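Local coordinates for protein ferredoxin component of dioxygenase (Sphingobium yanoikuyae, PDB 2I7F) that carries a Rieske [2Fe-2S] cluster and, as the ferredoxin component of a biphenyl dioxygenase system, probably delivers electrons to the terminal oxygenase, at residues A[8-13]-A[92-97]; A[16-21]-A[55-60]; A[26-31]-A[49-54]; A[32-37]-A[71-76]; A[38-43]-A[99-104]. All coordinates share one frame; numbering follows the deposited sequence.

In the fold
The five contacts tie together an all-beta Rieske domain made of a six-stranded antiparallel sheet and a three-stranded one. Contacts 1 and 5, centres 10 Å apart, involve strands of the larger sheet and the turns at its edge, away from the cluster. Contacts 2 and 4 are the closest pair, 8 Å apart, and join the two sheets; contact 3 sets the loop 49-54 against strand 29-34, which contact 4 also uses. Along the chain, contacts 2, 3 and 4 are nested inside the loop closed by contact 1, whereas contact 5 crosses each of the others. The base sheet is thus closed by early and late segments, and the cluster-bearing middle is fastened onto it.

Contact 1: A[8-13]-A[92-97]; sequences CQVASV and VTIEDG. With SO4 (sulfate ion), chain C.
V10 holds the turn that follows strand 89-95 by its amide and by one methyl group. Its N donates to the carbonyl O of G97 at 2.9 Å, and the N-H...O angle of 166° shows a nearly straight bond, although the donor stands 26° out of the carbonyl plane. CA of Q9 adds a CA-H...O contact to the same G97 O at 3.5 Å. The apolar part is small: with V10 CG2 anti to the carbonyl carbon, that methyl lies 3.8 Å from I94 CG1 and is met equally closely by I94 CG2 and CD1, the two side chains crossing at about a right angle.

The whole contact lies at the surface; the bond and the valine methyl are its close-packed part, and the flank that holds a sulfate ion, probably taken from the crystallisation liquor, is its loose, solvent side. Sulfate O2 accepts from Q9 N at 2.7 Å and from S12 OG at 2.8 Å. The Q9 amide NE2 also approaches the ion, but its distance to O3 is so short that the detail is doubtful. The 3-10 turn at 10-12 brings these donors together, S12 N bonding back to Q9 O.

In the larger sheet, strand 98-102 runs between strands 4-9 and 89-95, with backbone hydrogen bonds joining C8 to V99 and T93 to C100; the side chains of V10 and V92 both rest on V99.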
# COMPACT_ATOMS: atom_id res chain seq x y z
N CYS A 8 -0.95 -9.30 7.41
CA CYS A 8 -0.08 -8.94 8.51
C CYS A 8 -0.96 -8.51 9.65
O CYS A 8 -2.13 -8.21 9.44
CB CYS A 8 0.91 -7.81 8.12
SG CYS A 8 0.23 -6.15 7.76
N GLN A 9 -0.41 -8.47 10.85
CA GLN A 9 -1.17 -8.02 12.00
C GLN A 9 -1.34 -6.50 11.93
O GLN A 9 -0.44 -5.79 11.52
CB GLN A 9 -0.46 -8.40 13.28
CG GLN A 9 -0.52 -9.87 13.56
CD GLN A 9 0.46 -10.24 14.62
OE1 GLN A 9 0.11 -10.33 15.79
NE2 GLN A 9 1.72 -10.37 14.24
N VAL A 10 -2.53 -6.04 12.29
CA VAL A 10 -2.82 -4.60 12.37
C VAL A 10 -1.77 -3.87 13.25
O VAL A 10 -1.30 -2.77 12.93
CB VAL A 10 -4.25 -4.35 12.98
CG1 VAL A 10 -4.54 -2.84 13.13
CG2 VAL A 10 -5.36 -4.94 12.14
N ALA A 11 -1.45 -4.48 14.39
CA ALA A 11 -0.41 -3.93 15.31
C ALA A 11 0.95 -3.63 14.66
O ALA A 11 1.71 -2.83 15.18
CB ALA A 11 -0.20 -4.88 16.45
N SER A 12 1.29 -4.34 13.58
CA SER A 12 2.56 -4.17 12.86
C SER A 12 2.64 -2.92 11.99
O SER A 12 3.74 -2.55 11.50
CB SER A 12 2.79 -5.34 11.90
OG SER A 12 3.11 -6.49 12.62
N VAL A 13 1.49 -2.30 11.72
CA VAL A 13 1.43 -1.20 10.77
C VAL A 13 1.28 0.13 11.50
O VAL A 13 0.19 0.50 11.89
CB VAL A 13 0.29 -1.36 9.75
CG1 VAL A 13 0.51 -0.39 8.57
CG2 VAL A 13 0.17 -2.83 9.31
N VAL A 92 -10.16 -3.61 2.35
CA VAL A 92 -9.55 -4.16 3.54
C VAL A 92 -10.67 -4.51 4.57
O VAL A 92 -11.65 -3.78 4.77
CB VAL A 92 -8.45 -3.19 4.12
CG1 VAL A 92 -7.71 -3.80 5.28
CG2 VAL A 92 -7.46 -2.79 3.02
N THR A 93 -10.52 -5.70 5.15
CA THR A 93 -11.24 -6.12 6.33
C THR A 93 -10.20 -6.44 7.43
O THR A 93 -9.14 -6.92 7.13
CB THR A 93 -12.09 -7.36 5.99
OG1 THR A 93 -12.88 -7.07 4.82
CG2 THR A 93 -13.04 -7.76 7.14
N ILE A 94 -10.53 -6.20 8.70
CA ILE A 94 -9.74 -6.69 9.86
C ILE A 94 -10.46 -7.88 10.45
O ILE A 94 -11.65 -7.81 10.81
CB ILE A 94 -9.57 -5.60 10.96
CG1 ILE A 94 -8.66 -4.48 10.41
CG2 ILE A 94 -9.00 -6.19 12.24
CD1 ILE A 94 -8.68 -3.21 11.27
N GLU A 95 -9.73 -8.99 10.50
CA GLU A 95 -10.24 -10.25 10.97
C GLU A 95 -9.33 -10.67 12.08
O GLU A 95 -8.21 -11.03 11.82
CB GLU A 95 -10.22 -11.30 9.86
CG GLU A 95 -11.09 -10.98 8.63
CD GLU A 95 -12.57 -11.08 8.90
OE1 GLU A 95 -12.98 -11.43 10.03
OE2 GLU A 95 -13.35 -10.83 7.96
N ASP A 96 -9.81 -10.58 13.31
CA ASP A 96 -9.14 -11.09 14.47
C ASP A 96 -7.74 -10.54 14.61
O ASP A 96 -6.77 -11.28 14.82
CB ASP A 96 -9.08 -12.63 14.44
CG ASP A 96 -8.83 -13.22 15.81
OD1 ASP A 96 -9.44 -12.74 16.78
OD2 ASP A 96 -8.06 -14.21 15.90
N GLY A 97 -7.63 -9.22 14.49
CA GLY A 97 -6.34 -8.54 14.55
C GLY A 97 -5.48 -8.59 13.32
O GLY A 97 -4.39 -8.04 13.35
S SO4 C . 3.05 -9.90 10.93
O1 SO4 C . 2.62 -10.63 9.73
O2 SO4 C . 2.24 -8.72 11.22
O3 SO4 C . 2.99 -10.82 12.08
O4 SO4 C . 4.44 -9.45 10.73

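Contact 2: A[16-21]-A[55-60]; sequences GEPVAV and GYQDGT
G16 and Q57 mark the nearest backbone approach, CA to CA 5.3 Å, where the loop leading into strand 19-21 runs beside strand 56-58. The two strands are edges of different sheets in the Rieske fold: 19-21 ends the six-stranded base sheet, and 56-58 ends the three-stranded one.

Q57 carries the contact. Its CG is anti to the backbone N (chi1 -175°) and the chain beyond is extended, which sends the amide across to G16. There OE1 accepts a weak, bent bond from G16 N at 3.1 Å, with an N-H...O angle of 130°. The ring of P18 slides past the amide in the opposite sense, its CD 3.6 Å from Q57 OE1, while P18 also packs on Y32 and I62.

NE2 of the same amide is held more firmly. It donates to G59 O at 3.1 Å and 167°, the acceptor lying almost in the amide plane, and it also bonds N33 O. These two bonds fix the rotation of the amide and thereby turn OE1 toward G16. A leucine at Q57 would probably leave G59 O and N33 O without this shared donor, and G16 N without its weak acceptor.

E17 takes no part across the contact; its carboxylate forms a salt bridge with K14. G16 has a positive phi, at which a side chain would collide with the carbonyl O of the residue before. One water closes the gap between the backbones, donating to G16 O at 2.8 Å and accepting from Q57 N at 2.9 Å.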
# COMPACT_ATOMS: atom_id res chain seq x y z
N GLY A 16 2.99 6.19 9.07
CA GLY A 16 4.24 6.73 8.61
C GLY A 16 5.24 5.67 8.23
O GLY A 16 6.26 6.01 7.67
N GLU A 17 4.95 4.40 8.53
CA GLU A 17 5.90 3.30 8.28
C GLU A 17 5.18 2.11 7.61
O GLU A 17 4.83 1.14 8.27
CB GLU A 17 6.60 2.88 9.58
CG GLU A 17 7.14 4.09 10.40
CD GLU A 17 7.71 3.73 11.75
OE1 GLU A 17 7.82 2.50 12.02
OE2 GLU A 17 8.06 4.69 12.54
N PRO A 18 4.93 2.21 6.29
CA PRO A 18 4.25 1.10 5.62
C PRO A 18 5.03 -0.20 5.60
O PRO A 18 6.28 -0.21 5.69
CB PRO A 18 3.99 1.61 4.20
CG PRO A 18 4.75 2.82 4.02
CD PRO A 18 5.25 3.32 5.38
N VAL A 19 4.26 -1.29 5.44
CA VAL A 19 4.73 -2.64 5.64
C VAL A 19 4.58 -3.37 4.32
O VAL A 19 3.50 -3.37 3.73
CB VAL A 19 3.87 -3.32 6.75
CG1 VAL A 19 4.19 -4.81 6.87
CG2 VAL A 19 4.15 -2.62 8.06
N ALA A 20 5.69 -3.94 3.86
CA ALA A 20 5.72 -4.79 2.68
C ALA A 20 5.27 -6.18 3.03
O ALA A 20 5.81 -6.80 3.92
CB ALA A 20 7.17 -4.85 2.09
N VAL A 21 4.29 -6.68 2.30
CA VAL A 21 3.77 -8.00 2.53
C VAL A 21 3.86 -8.74 1.23
O VAL A 21 3.45 -8.21 0.24
CB VAL A 21 2.33 -7.94 2.96
CG1 VAL A 21 1.71 -9.34 2.93
CG2 VAL A 21 2.24 -7.26 4.38
N GLY A 55 9.51 4.07 0.02
CA GLY A 55 9.42 5.52 -0.11
C GLY A 55 8.95 6.15 1.17
O GLY A 55 9.29 5.69 2.26
N TYR A 56 8.17 7.21 1.02
CA TYR A 56 7.94 8.18 2.08
C TYR A 56 6.46 8.48 2.17
O TYR A 56 5.87 9.00 1.24
CB TYR A 56 8.73 9.45 1.79
CG TYR A 56 10.17 9.13 1.45
CD1 TYR A 56 11.12 8.87 2.45
CD2 TYR A 56 10.57 9.02 0.11
CE1 TYR A 56 12.43 8.52 2.11
CE2 TYR A 56 11.87 8.68 -0.23
CZ TYR A 56 12.78 8.41 0.76
OH TYR A 56 14.04 8.11 0.36
N GLN A 57 5.87 8.11 3.30
CA GLN A 57 4.48 8.36 3.55
C GLN A 57 4.33 9.72 4.16
O GLN A 57 4.99 10.08 5.13
CB GLN A 57 3.89 7.31 4.47
CG GLN A 57 2.38 7.46 4.66
CD GLN A 57 1.82 6.47 5.65
OE1 GLN A 57 2.52 5.57 6.11
NE2 GLN A 57 0.54 6.63 6.00
N ASP A 58 3.44 10.50 3.58
CA ASP A 58 3.12 11.80 4.15
C ASP A 58 1.59 11.87 4.23
O ASP A 58 0.93 12.40 3.34
CB ASP A 58 3.65 12.90 3.26
CG ASP A 58 3.45 14.30 3.85
OD1 ASP A 58 2.94 14.45 4.98
OD2 ASP A 58 3.80 15.26 3.15
N GLY A 59 1.06 11.30 5.30
CA GLY A 59 -0.37 11.26 5.50
C GLY A 59 -0.98 10.26 4.53
O GLY A 59 -0.68 9.07 4.62
N THR A 60 -1.86 10.73 3.63
CA THR A 60 -2.47 9.87 2.61
C THR A 60 -1.63 9.77 1.35
O THR A 60 -2.02 9.10 0.42
CB THR A 60 -3.89 10.37 2.17
OG1 THR A 60 -3.79 11.74 1.77
CG2 THR A 60 -4.87 10.27 3.26
O HOH W 1 7.49 6.61 5.22

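Contact 3: A[26-31]-A[49-54]; sequences MPALAV and NAMLTD
A28 and A30 turn their methyl groups the same way off strand 29-34 and its approach, and M51 and T53 come to meet them one for one. The closer pair is A30 with T53: CB of A30 lies 3.5 Å from CG2 of T53, tighter than ordinary carbon-carbon contact. T53 CG2 also sits 3.8 Å from A30 CA, so the methyl also rests against the strand backbone. The chi1 of T53 (58°) puts this methyl anti to the carbonyl carbon, directed at the strand. Its hydroxyl, between the backbone N and carbonyl carbon, lies beside the side-chain amide of N43.

M51 reaches A28 by a different route. Its CB does not aim at the strand; a bend in the chain at chi2 (-53°) carries the thioether round, bringing CE to 3.8 Å from A28 CB and SD to 4.2 Å from the same A28 CB. Between M51 and T53, L52 begins a short 3-10 segment, in which D54 N bonds back to M51 O at 3.0 Å.

L29 and V31 point away from the loop and touch L7 and C8, so one face of strand 29-34 meets the loop and the other packs against side chains of strand 4-9 in the same sheet. Backbone bonds of A28 and L52 to N43 tie strand and loop to a common residue. The side chain of M51 is about 7 Å from that of C45 and about 9 Å from the [2Fe-2S] cluster. This is the Rieske layout, in which the chain after the first pair of cluster ligands, C45 and H47, returns to pack on the base sheet.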
# COMPACT_ATOMS: atom_id res chain seq x y z
N MET A 26 -0.37 -13.20 -4.69
CA MET A 26 -0.54 -11.82 -5.08
C MET A 26 0.72 -11.14 -5.57
O MET A 26 1.85 -11.57 -5.28
CB MET A 26 -1.02 -11.05 -3.85
CG MET A 26 -2.29 -11.53 -3.22
SD MET A 26 -3.74 -11.50 -4.26
CE MET A 26 -3.92 -9.75 -4.52
N PRO A 27 0.54 -10.03 -6.32
CA PRO A 27 1.65 -9.13 -6.53
C PRO A 27 2.14 -8.57 -5.22
O PRO A 27 1.39 -8.53 -4.27
CB PRO A 27 1.07 -8.02 -7.44
CG PRO A 27 -0.35 -8.30 -7.62
CD PRO A 27 -0.70 -9.59 -6.99
N ALA A 28 3.38 -8.14 -5.15
CA ALA A 28 3.87 -7.53 -3.92
C ALA A 28 2.83 -6.51 -3.45
O ALA A 28 2.29 -5.77 -4.29
CB ALA A 28 5.23 -6.86 -4.13
N LEU A 29 2.57 -6.47 -2.14
CA LEU A 29 1.55 -5.61 -1.53
C LEU A 29 2.17 -4.68 -0.50
O LEU A 29 3.19 -5.00 0.06
CB LEU A 29 0.47 -6.43 -0.84
CG LEU A 29 -0.37 -7.40 -1.71
CD1 LEU A 29 -1.18 -8.28 -0.77
CD2 LEU A 29 -1.25 -6.67 -2.70
N ALA A 30 1.56 -3.51 -0.33
CA ALA A 30 2.00 -2.49 0.59
C ALA A 30 0.83 -2.26 1.51
O ALA A 30 -0.27 -2.06 1.07
CB ALA A 30 2.35 -1.24 -0.12
N VAL A 31 1.10 -2.27 2.81
CA VAL A 31 0.09 -1.99 3.83
C VAL A 31 0.44 -0.70 4.59
O VAL A 31 1.57 -0.51 5.05
CB VAL A 31 -0.03 -3.17 4.80
CG1 VAL A 31 -1.22 -2.97 5.77
CG2 VAL A 31 -0.18 -4.46 4.03
N ASN A 49 10.71 0.16 -11.40
CA ASN A 49 11.04 -0.94 -10.51
C ASN A 49 11.51 -0.36 -9.16
O ASN A 49 12.70 -0.29 -8.88
CB ASN A 49 12.13 -1.83 -11.13
CG ASN A 49 11.65 -2.64 -12.32
OD1 ASN A 49 10.56 -3.18 -12.33
ND2 ASN A 49 12.51 -2.74 -13.35
N ALA A 50 10.54 0.11 -8.36
CA ALA A 50 10.74 0.53 -6.99
C ALA A 50 9.54 0.05 -6.21
O ALA A 50 8.47 -0.16 -6.78
CB ALA A 50 10.85 2.03 -6.89
N MET A 51 9.73 -0.16 -4.91
CA MET A 51 8.64 -0.52 -3.99
C MET A 51 8.21 0.70 -3.21
O MET A 51 9.04 1.38 -2.61
CB MET A 51 9.04 -1.62 -3.01
CG MET A 51 9.23 -3.03 -3.66
SD MET A 51 7.83 -3.63 -4.62
CE MET A 51 8.45 -5.15 -5.26
N LEU A 52 6.90 0.93 -3.18
CA LEU A 52 6.37 2.08 -2.47
C LEU A 52 6.64 2.05 -0.96
O LEU A 52 6.85 3.09 -0.36
CB LEU A 52 4.90 2.27 -2.77
CG LEU A 52 4.53 2.58 -4.19
CD1 LEU A 52 3.01 2.58 -4.24
CD2 LEU A 52 5.15 3.96 -4.64
N THR A 53 6.73 0.86 -0.36
CA THR A 53 7.03 0.73 1.08
C THR A 53 8.46 1.22 1.40
O THR A 53 8.73 1.53 2.57
CB THR A 53 6.87 -0.71 1.59
OG1 THR A 53 7.74 -1.56 0.83
CG2 THR A 53 5.42 -1.17 1.50
N ASP A 54 9.33 1.32 0.39
CA ASP A 54 10.66 1.96 0.53
C ASP A 54 10.66 3.49 0.30
O ASP A 54 11.72 4.14 0.31
CB ASP A 54 11.69 1.35 -0.45
CG ASP A 54 12.04 -0.10 -0.14
OD1 ASP A 54 11.97 -0.49 1.04
OD2 ASP A 54 12.36 -0.84 -1.08

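Contact 4: A[32-37]-A[71-76]; sequences YNVDGE and FDIATG
Y32 and I73 make the main apolar contact, a CH-pi interaction in which methyl CG2 of I73 stands over one face of the tyrosine ring. CG2 lies 3.9 Å from the ring centroid, 26° off the normal, and its displacement toward the rim brings it to 3.5 Å from Y32 CD1. The other branch of I73 lies along the CD2 side of the ring, with I73 CG1 and CD1 both 3.7 Å from Y32 CD2. With chi1 of I73 at -69°, CG1 is anti to the carbonyl carbon and CG2 to the backbone N, which spreads the two branches over the ring. I73 CD1 reaches on to V34 CG2 at 4.0 Å.

I73 follows strand 70-72 of the three-stranded sheet, whereas Y32 and V34 sit on strand 29-34 of the six-stranded one. The contact is therefore part of the seam between the two sheets of the Rieske fold. With only a methyl in place of the Y32 ring, as in an alanine, I73 CG2 would probably lose the face it packs on and T41 OG1 its bond with Y32 OH.

Polar bonds shape each segment separately. A type I' turn from V34 to E37 closes the hairpin to strand 37-42, and N33 OD1 accepts from G36 N at 2.7 Å, in the carbonyl plane, as an Asx motif. A second Asx motif has D72 OD1 receiving T75 N from above the carboxylate plane.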
# COMPACT_ATOMS: atom_id res chain seq x y z
N TYR A 32 -0.56 0.19 4.71
CA TYR A 32 -0.40 1.50 5.31
C TYR A 32 -1.39 1.75 6.42
O TYR A 32 -2.52 1.25 6.39
CB TYR A 32 -0.60 2.61 4.29
CG TYR A 32 0.02 2.42 2.95
CD1 TYR A 32 -0.59 1.58 2.01
CD2 TYR A 32 1.15 3.12 2.56
CE1 TYR A 32 -0.10 1.44 0.78
CE2 TYR A 32 1.66 2.96 1.24
CZ TYR A 32 1.03 2.13 0.37
OH TYR A 32 1.49 1.92 -0.94
N ASN A 33 -0.97 2.61 7.35
CA ASN A 33 -1.81 3.16 8.38
C ASN A 33 -1.78 4.68 8.16
O ASN A 33 -0.71 5.30 8.27
CB ASN A 33 -1.27 2.75 9.75
CG ASN A 33 -1.86 3.54 10.94
OD1 ASN A 33 -2.64 4.47 10.79
ND2 ASN A 33 -1.44 3.16 12.13
N VAL A 34 -2.93 5.24 7.78
CA VAL A 34 -3.14 6.66 7.63
C VAL A 34 -4.05 7.12 8.78
O VAL A 34 -5.24 6.80 8.84
CB VAL A 34 -3.78 7.00 6.22
CG1 VAL A 34 -4.17 8.50 6.14
CG2 VAL A 34 -2.83 6.61 5.07
N ASP A 35 -3.47 7.84 9.73
CA ASP A 35 -4.20 8.37 10.89
C ASP A 35 -5.04 7.32 11.63
O ASP A 35 -6.14 7.61 12.11
CB ASP A 35 -5.09 9.54 10.45
CG ASP A 35 -5.54 10.40 11.62
OD1 ASP A 35 -4.74 10.62 12.57
OD2 ASP A 35 -6.71 10.87 11.59
N GLY A 36 -4.52 6.11 11.74
CA GLY A 36 -5.18 5.07 12.49
C GLY A 36 -6.07 4.15 11.69
O GLY A 36 -6.69 3.26 12.28
N GLU A 37 -6.17 4.35 10.38
CA GLU A 37 -6.96 3.45 9.49
C GLU A 37 -6.01 2.81 8.47
O GLU A 37 -5.07 3.45 8.03
CB GLU A 37 -8.03 4.21 8.72
CG GLU A 37 -9.41 4.27 9.32
CD GLU A 37 -9.52 5.23 10.40
OE1 GLU A 37 -9.19 6.41 10.16
OE2 GLU A 37 -9.98 4.84 11.48
N PHE A 71 1.54 8.62 -5.16
CA PHE A 71 0.16 8.15 -5.21
C PHE A 71 -0.62 8.52 -3.98
O PHE A 71 -0.07 8.70 -2.88
CB PHE A 71 0.08 6.62 -5.32
CG PHE A 71 0.79 6.06 -6.49
CD1 PHE A 71 0.14 5.88 -7.71
CD2 PHE A 71 2.14 5.72 -6.39
CE1 PHE A 71 0.81 5.41 -8.80
CE2 PHE A 71 2.81 5.22 -7.47
CZ PHE A 71 2.15 5.06 -8.67
N ASP A 72 -1.93 8.57 -4.15
CA ASP A 72 -2.86 8.68 -3.02
C ASP A 72 -3.13 7.27 -2.48
O ASP A 72 -3.71 6.42 -3.16
CB ASP A 72 -4.17 9.37 -3.48
CG ASP A 72 -5.08 9.69 -2.34
OD1 ASP A 72 -5.25 8.82 -1.47
OD2 ASP A 72 -5.65 10.81 -2.32
N ILE A 73 -2.69 7.02 -1.24
CA ILE A 73 -2.81 5.69 -0.62
C ILE A 73 -4.25 5.18 -0.60
O ILE A 73 -4.51 4.00 -0.88
CB ILE A 73 -2.29 5.68 0.84
CG1 ILE A 73 -0.76 5.86 0.87
CG2 ILE A 73 -2.75 4.34 1.56
CD1 ILE A 73 -0.19 6.58 2.10
N ALA A 74 -5.16 6.07 -0.27
CA ALA A 74 -6.58 5.77 -0.01
C ALA A 74 -7.37 5.59 -1.30
O ALA A 74 -8.30 4.77 -1.33
CB ALA A 74 -7.22 6.87 0.83
N THR A 75 -6.96 6.25 -2.38
CA THR A 75 -7.72 6.25 -3.62
C THR A 75 -7.05 5.50 -4.78
O THR A 75 -7.74 5.08 -5.69
CB THR A 75 -8.08 7.66 -4.11
OG1 THR A 75 -6.92 8.32 -4.65
CG2 THR A 75 -8.78 8.54 -2.99
N GLY A 76 -5.72 5.35 -4.72
CA GLY A 76 -4.95 4.76 -5.82
C GLY A 76 -4.47 5.78 -6.83
O GLY A 76 -3.59 5.49 -7.63

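Contact 5: A[38-43]-A[99-104]; sequences VFVTDN and VCIDQP
In the six-stranded sheet of the Rieske domain, strands 37-42 and 98-102 flank strand 89-95, yet their side chains meet. The axes of the short segments 38-42 and 99-102 approach to 8.6 Å and their directions differ by 50°, so side chains rather than backbone bonds join them.

V38 and V99 meet tip to tip: CG1 of V38 is 3.8 Å from CG1 of V99 and equally far from its CG2, so it touches both branches. In V38 this methyl is anti to the backbone N (chi1 174°), which carries it forward to its partner. V99 CG1 is shared, lying also 3.9 Å from V40 CG2, and these two valines pass one another in opposite directions. Further along, V40 CG1 is 4.0 Å from I101 CG2, with the side chains crossing at a slant. The chi1 of I101 (62°) sets CG1 between its backbone N and carbonyl carbon and leaves CG2 to make this contact.

All four residues direct CB toward the opposing strand, whereas F39 and C100 point away. V92 of strand 89-95 touches both V40 and V99, L7 of strand 4-9 reaches V40 and I101, and V31 of strand 29-34 meets V38, so the apolar cluster draws on five strands. This suggests a curved sheet with its aliphatic side chains gathered inside, consistent with the barrel-like base of Rieske proteins.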
# COMPACT_ATOMS: atom_id res chain seq x y z
N VAL A 38 -6.33 1.58 8.04
CA VAL A 38 -5.47 0.75 7.19
C VAL A 38 -5.94 0.71 5.71
O VAL A 38 -7.11 0.67 5.40
CB VAL A 38 -5.39 -0.70 7.81
CG1 VAL A 38 -4.64 -1.67 6.92
CG2 VAL A 38 -4.76 -0.67 9.20
N PHE A 39 -4.97 0.79 4.80
CA PHE A 39 -5.16 0.75 3.36
C PHE A 39 -4.13 -0.21 2.81
O PHE A 39 -3.08 -0.42 3.44
CB PHE A 39 -5.03 2.18 2.76
CG PHE A 39 -6.02 3.16 3.34
CD1 PHE A 39 -5.75 3.85 4.53
CD2 PHE A 39 -7.30 3.30 2.76
CE1 PHE A 39 -6.69 4.69 5.08
CE2 PHE A 39 -8.24 4.13 3.31
CZ PHE A 39 -7.94 4.84 4.48
N VAL A 40 -4.46 -0.83 1.68
CA VAL A 40 -3.61 -1.80 1.00
C VAL A 40 -3.57 -1.45 -0.51
O VAL A 40 -4.64 -1.26 -1.14
CB VAL A 40 -4.08 -3.28 1.24
CG1 VAL A 40 -3.22 -4.33 0.43
CG2 VAL A 40 -4.05 -3.62 2.75
N THR A 41 -2.35 -1.34 -1.03
CA THR A 41 -2.08 -1.11 -2.45
C THR A 41 -1.07 -2.15 -2.96
O THR A 41 -0.37 -2.75 -2.17
CB THR A 41 -1.53 0.33 -2.76
OG1 THR A 41 -0.13 0.45 -2.43
CG2 THR A 41 -2.33 1.41 -2.04
N ASP A 42 -0.99 -2.36 -4.27
CA ASP A 42 0.22 -2.93 -4.84
C ASP A 42 1.48 -2.16 -4.38
O ASP A 42 1.45 -0.97 -4.13
CB ASP A 42 0.16 -2.96 -6.36
CG ASP A 42 -0.70 -4.10 -6.89
OD1 ASP A 42 -1.16 -4.93 -6.08
OD2 ASP A 42 -0.92 -4.15 -8.12
N ASN A 43 2.58 -2.87 -4.19
CA ASN A 43 3.83 -2.24 -3.75
C ASN A 43 4.71 -1.74 -4.93
O ASN A 43 5.42 -0.73 -4.80
CB ASN A 43 4.61 -3.25 -2.90
CG ASN A 43 5.54 -2.63 -1.93
OD1 ASN A 43 6.31 -3.34 -1.25
ND2 ASN A 43 5.50 -1.31 -1.83
N VAL A 99 -4.84 -7.67 9.22
CA VAL A 99 -5.15 -6.97 7.97
C VAL A 99 -5.40 -8.00 6.87
O VAL A 99 -4.51 -8.79 6.53
CB VAL A 99 -4.01 -6.02 7.49
CG1 VAL A 99 -4.43 -5.35 6.23
CG2 VAL A 99 -3.72 -4.95 8.55
N CYS A 100 -6.64 -8.01 6.34
CA CYS A 100 -7.00 -8.91 5.26
C CYS A 100 -7.54 -8.19 4.05
O CYS A 100 -8.10 -7.10 4.14
CB CYS A 100 -8.05 -9.95 5.71
SG CYS A 100 -7.70 -10.92 7.14
N ILE A 101 -7.39 -8.88 2.91
CA ILE A 101 -8.02 -8.52 1.64
C ILE A 101 -8.70 -9.79 1.08
O ILE A 101 -8.46 -10.89 1.55
CB ILE A 101 -7.02 -7.91 0.61
CG1 ILE A 101 -5.90 -8.89 0.21
CG2 ILE A 101 -6.49 -6.56 1.14
CD1 ILE A 101 -5.19 -8.56 -1.13
N ASP A 102 -9.57 -9.61 0.12
CA ASP A 102 -10.28 -10.72 -0.48
C ASP A 102 -9.32 -11.43 -1.39
O ASP A 102 -8.47 -10.79 -2.00
CB ASP A 102 -11.50 -10.24 -1.28
CG ASP A 102 -12.60 -9.60 -0.40
OD1 ASP A 102 -12.62 -9.79 0.83
OD2 ASP A 102 -13.47 -8.88 -0.97
N GLN A 103 -9.43 -12.75 -1.47
CA GLN A 103 -8.75 -13.51 -2.53
C GLN A 103 -9.38 -13.04 -3.87
O GLN A 103 -10.60 -13.07 -4.01
CB GLN A 103 -8.97 -15.00 -2.31
CG GLN A 103 -7.70 -15.86 -2.17
CD GLN A 103 -7.98 -17.20 -1.45
OE1 GLN A 103 -8.56 -17.24 -0.34
NE2 GLN A 103 -7.59 -18.28 -2.08
N PRO A 104 -8.59 -12.53 -4.82
CA PRO A 104 -9.24 -11.97 -6.01
C PRO A 104 -9.17 -12.92 -7.21
O PRO A 104 -9.50 -14.10 -7.07
CB PRO A 104 -8.40 -10.70 -6.30
CG PRO A 104 -6.97 -11.05 -5.71
CD PRO A 104 -7.12 -12.38 -4.90